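Long-range contact in helicase of the snf2/rad54 family (Sulfolobus solfataricus, PDB 1Z5Z), which probably uses ATP hydrolysis to move along or remodel DNA, as Swi2/Snf2-family ATPases do: residues A[95-101]-A[188-192]. Residues are numbered along the deposited sequence; the frame is centred on the assembly and turned at random.
Sequences SGKMIRT and IHFDR
The first two turns of helix 96-110 pack against the end of strand 186-189 and the residues just after it, with CA of Lys97 7.4 Å from CA of Phe190 and CA of Thr101 8.0 Å from CA of Ile188. Phe190 reaches across to the helix. Lys97 runs over one face of the Phe190 ring, CD 4.2 Å from the ring centroid in a CH-pi contact, while Thr101 OG1 meets the edge, 3.5 Å from Phe190 CE1. Met98 SD comes in obliquely, 3.7 Å from CE1 of Phe190, a Met-aromatic contact. The strand is central in the parallel sheet of the RecA-like helicase C-terminal domain, and helix 122-136 adds Met124 and Ile128 around the ring. Extended beyond CG, the Lys97 chain carries NZ past the ring to Phe190 O, a 2.8 Å hydrogen bond in the carbonyl plane; the same ammonium forms salt bridges with Asp80 and Glu227. With an alanine in place of Lys97, the ring would probably lose the chain beyond CB from that face, and Phe190 O and both carboxylates their shared ammonium. At the N-cap, Ser95 OG accepts from Met98 N at 2.9 Å and also hydrogen-bonds to Asp80 O. One turn beyond Lys97, Thr101 CG2 rests 4.0 Å from Ile188 CD1, and the Thr101 hydroxyl donates back to Lys97 O.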
ATOM      1  N   SER A  95       7.076  -8.242   7.408  1.00 35.12           N
ATOM      2  CA  SER A  95       6.413  -6.978   7.110  1.00 32.35           C
ATOM      3  C   SER A  95       5.661  -6.273   8.271  1.00 30.02           C
ATOM      4  O   SER A  95       4.691  -6.784   8.787  1.00 31.06           O
ATOM      5  CB  SER A  95       5.463  -7.202   5.888  1.00 29.08           C
ATOM      6  OG  SER A  95       4.481  -6.162   5.797  1.00 30.39           O
ATOM      7  N   GLY A  96       6.112  -5.083   8.654  1.00 34.39           N
ATOM      8  CA  GLY A  96       5.404  -4.334   9.690  1.00 32.70           C
ATOM      9  C   GLY A  96       3.910  -4.247   9.389  1.00 35.66           C
ATOM     10  O   GLY A  96       3.098  -4.424  10.301  1.00 30.27           O
ATOM     11  N   LYS A  97       3.551  -3.993   8.113  1.00 30.12           N
ATOM     12  CA  LYS A  97       2.151  -3.898   7.667  1.00 28.94           C
ATOM     13  C   LYS A  97       1.387  -5.209   7.765  1.00 28.54           C
ATOM     14  O   LYS A  97       0.239  -5.235   8.205  1.00 30.65           O
ATOM     15  CB  LYS A  97       2.066  -3.399   6.195  1.00 29.17           C
ATOM     16  CG  LYS A  97       2.330  -1.904   6.016  1.00 26.39           C
ATOM     17  CD  LYS A  97       1.902  -1.438   4.609  1.00 26.11           C
ATOM     18  CE  LYS A  97       2.281  -0.002   4.369  1.00 26.26           C
ATOM     19  NZ  LYS A  97       2.044   0.375   2.962  1.00 27.56           N
ATOM     20  N   MET A  98       2.010  -6.295   7.316  1.00 28.61           N
ATOM     21  CA  MET A  98       1.396  -7.617   7.390  1.00 29.13           C
ATOM     22  C   MET A  98       1.153  -7.949   8.865  1.00 33.43           C
ATOM     23  O   MET A  98       0.123  -8.506   9.224  1.00 33.14           O
ATOM     24  CB  MET A  98       2.339  -8.668   6.789  1.00 31.11           C
ATOM     25  CG  MET A  98       1.873  -9.384   5.534  1.00 34.34           C
ATOM     26  SD  MET A  98       0.335  -8.912   4.700  1.00 36.08           S
ATOM     27  CE  MET A  98      -0.680 -10.022   5.538  1.00 30.92           C
ATOM     28  N   ILE A  99       2.106  -7.606   9.720  1.00 34.16           N
ATOM     29  CA  ILE A  99       1.954  -7.894  11.139  1.00 37.28           C
ATOM     30  C   ILE A  99       0.727  -7.168  11.694  1.00 37.06           C
ATOM     31  O   ILE A  99      -0.045  -7.760  12.445  1.00 34.50           O
ATOM     32  CB  ILE A  99       3.225  -7.479  11.916  1.00 38.60           C
ATOM     33  CG1 ILE A  99       4.338  -8.484  11.648  1.00 38.20           C
ATOM     34  CG2 ILE A  99       2.928  -7.367  13.435  1.00 43.19           C
ATOM     35  CD1 ILE A  99       5.748  -7.920  11.913  1.00 39.80           C
ATOM     36  N   ARG A 100       0.539  -5.898  11.339  1.00 34.48           N
ATOM     37  CA  ARG A 100      -0.627  -5.195  11.843  1.00 36.18           C
ATOM     38  C   ARG A 100      -1.889  -5.714  11.165  1.00 35.47           C
ATOM     39  O   ARG A 100      -2.957  -5.736  11.779  1.00 33.94           O
ATOM     40  CB  ARG A 100      -0.525  -3.677  11.613  1.00 38.95           C
ATOM     41  CG  ARG A 100       0.508  -2.997  12.468  1.00 47.76           C
ATOM     42  CD  ARG A 100       0.043  -2.909  13.916  1.00 53.91           C
ATOM     43  NE  ARG A 100      -0.130  -1.518  14.315  1.00 59.25           N
ATOM     44  CZ  ARG A 100      -1.297  -0.973  14.650  1.00 60.69           C
ATOM     45  NH1 ARG A 100      -1.344   0.316  14.987  1.00 58.86           N
ATOM     46  NH2 ARG A 100      -2.410  -1.715  14.652  1.00 57.82           N
ATOM     47  N   THR A 101      -1.780  -6.134   9.907  1.00 33.40           N
ATOM     48  CA  THR A 101      -2.957  -6.627   9.206  1.00 33.13           C
ATOM     49  C   THR A 101      -3.575  -7.866   9.878  1.00 31.93           C
ATOM     50  O   THR A 101      -4.799  -7.960  10.006  1.00 33.00           O
ATOM     51  CB  THR A 101      -2.618  -6.917   7.718  1.00 31.75           C
ATOM     52  OG1 THR A 101      -2.243  -5.677   7.079  1.00 29.70           O
ATOM     53  CG2 THR A 101      -3.843  -7.546   6.992  1.00 26.16           C
ATOM     54  N   ILE A 188      -9.307  -2.436   4.564  1.00 29.38           N
ATOM     55  CA  ILE A 188      -7.907  -2.133   4.867  1.00 27.40           C
ATOM     56  C   ILE A 188      -7.228  -1.630   3.577  1.00 27.66           C
ATOM     57  O   ILE A 188      -7.162  -2.370   2.556  1.00 25.43           O
ATOM     58  CB  ILE A 188      -7.131  -3.389   5.314  1.00 26.12           C
ATOM     59  CG1 ILE A 188      -7.683  -3.888   6.656  1.00 27.13           C
ATOM     60  CG2 ILE A 188      -5.617  -3.085   5.439  1.00 25.08           C
ATOM     61  CD1 ILE A 188      -7.011  -5.192   7.155  1.00 26.84           C
ATOM     62  N   HIS A 189      -6.757  -0.385   3.590  1.00 26.41           N
ATOM     63  CA  HIS A 189      -6.031   0.140   2.437  1.00 26.84           C
ATOM     64  C   HIS A 189      -4.556  -0.134   2.754  1.00 25.79           C
ATOM     65  O   HIS A 189      -3.913   0.577   3.510  1.00 28.44           O
ATOM     66  CB  HIS A 189      -6.375   1.607   2.224  1.00 31.26           C
ATOM     67  CG  HIS A 189      -7.801   1.809   1.802  1.00 30.25           C
ATOM     68  ND1 HIS A 189      -8.304   1.301   0.620  1.00 29.92           N
ATOM     69  CD2 HIS A 189      -8.848   2.383   2.441  1.00 30.98           C
ATOM     70  CE1 HIS A 189      -9.600   1.556   0.552  1.00 29.95           C
ATOM     71  NE2 HIS A 189      -9.954   2.213   1.644  1.00 31.80           N
ATOM     72  N   PHE A 190      -4.047  -1.229   2.200  1.00 27.59           N
ATOM     73  CA  PHE A 190      -2.679  -1.685   2.475  1.00 27.70           C
ATOM     74  C   PHE A 190      -1.599  -0.695   2.088  1.00 29.10           C
ATOM     75  O   PHE A 190      -0.559  -0.596   2.750  1.00 27.96           O
ATOM     76  CB  PHE A 190      -2.452  -3.011   1.774  1.00 25.78           C
ATOM     77  CG  PHE A 190      -1.340  -3.812   2.358  1.00 26.62           C
ATOM     78  CD1 PHE A 190      -1.577  -4.637   3.465  1.00 27.81           C
ATOM     79  CD2 PHE A 190      -0.067  -3.754   1.828  1.00 22.63           C
ATOM     80  CE1 PHE A 190      -0.568  -5.400   4.024  1.00 27.59           C
ATOM     81  CE2 PHE A 190       0.979  -4.514   2.385  1.00 29.03           C
ATOM     82  CZ  PHE A 190       0.731  -5.344   3.481  1.00 27.30           C
ATOM     83  N   ASP A 191      -1.827   0.031   0.993  1.00 27.20           N
ATOM     84  CA  ASP A 191      -0.883   1.062   0.558  1.00 27.54           C
ATOM     85  C   ASP A 191      -1.714   2.100  -0.204  1.00 28.59           C
ATOM     86  O   ASP A 191      -2.901   1.868  -0.474  1.00 27.85           O
ATOM     87  CB  ASP A 191       0.260   0.476  -0.302  1.00 28.85           C
ATOM     88  CG  ASP A 191      -0.242  -0.411  -1.403  1.00 27.52           C
ATOM     89  OD1 ASP A 191       0.205  -1.576  -1.482  1.00 29.37           O
ATOM     90  OD2 ASP A 191      -1.092   0.061  -2.198  1.00 31.93           O
ATOM     91  N   ARG A 192      -1.099   3.231  -0.521  1.00 29.81           N
ATOM     92  CA  ARG A 192      -1.791   4.330  -1.165  1.00 33.19           C
ATOM     93  C   ARG A 192      -2.075   4.098  -2.630  1.00 31.06           C
ATOM     94  O   ARG A 192      -1.384   4.628  -3.468  1.00 31.87           O
ATOM     95  CB  ARG A 192      -0.985   5.628  -0.980  1.00 37.09           C
ATOM     96  CG  ARG A 192      -1.914   6.850  -0.845  1.00 46.91           C
ATOM     97  CD  ARG A 192      -1.203   8.181  -0.716  1.00 53.36           C
ATOM     98  NE  ARG A 192      -2.122   9.153  -0.121  1.00 59.66           N
ATOM     99  CZ  ARG A 192      -2.240   9.387   1.190  1.00 62.93           C
ATOM    100  NH1 ARG A 192      -3.113  10.285   1.613  1.00 66.51           N
ATOM    101  NH2 ARG A 192      -1.474   8.756   2.079  1.00 60.81           N
TER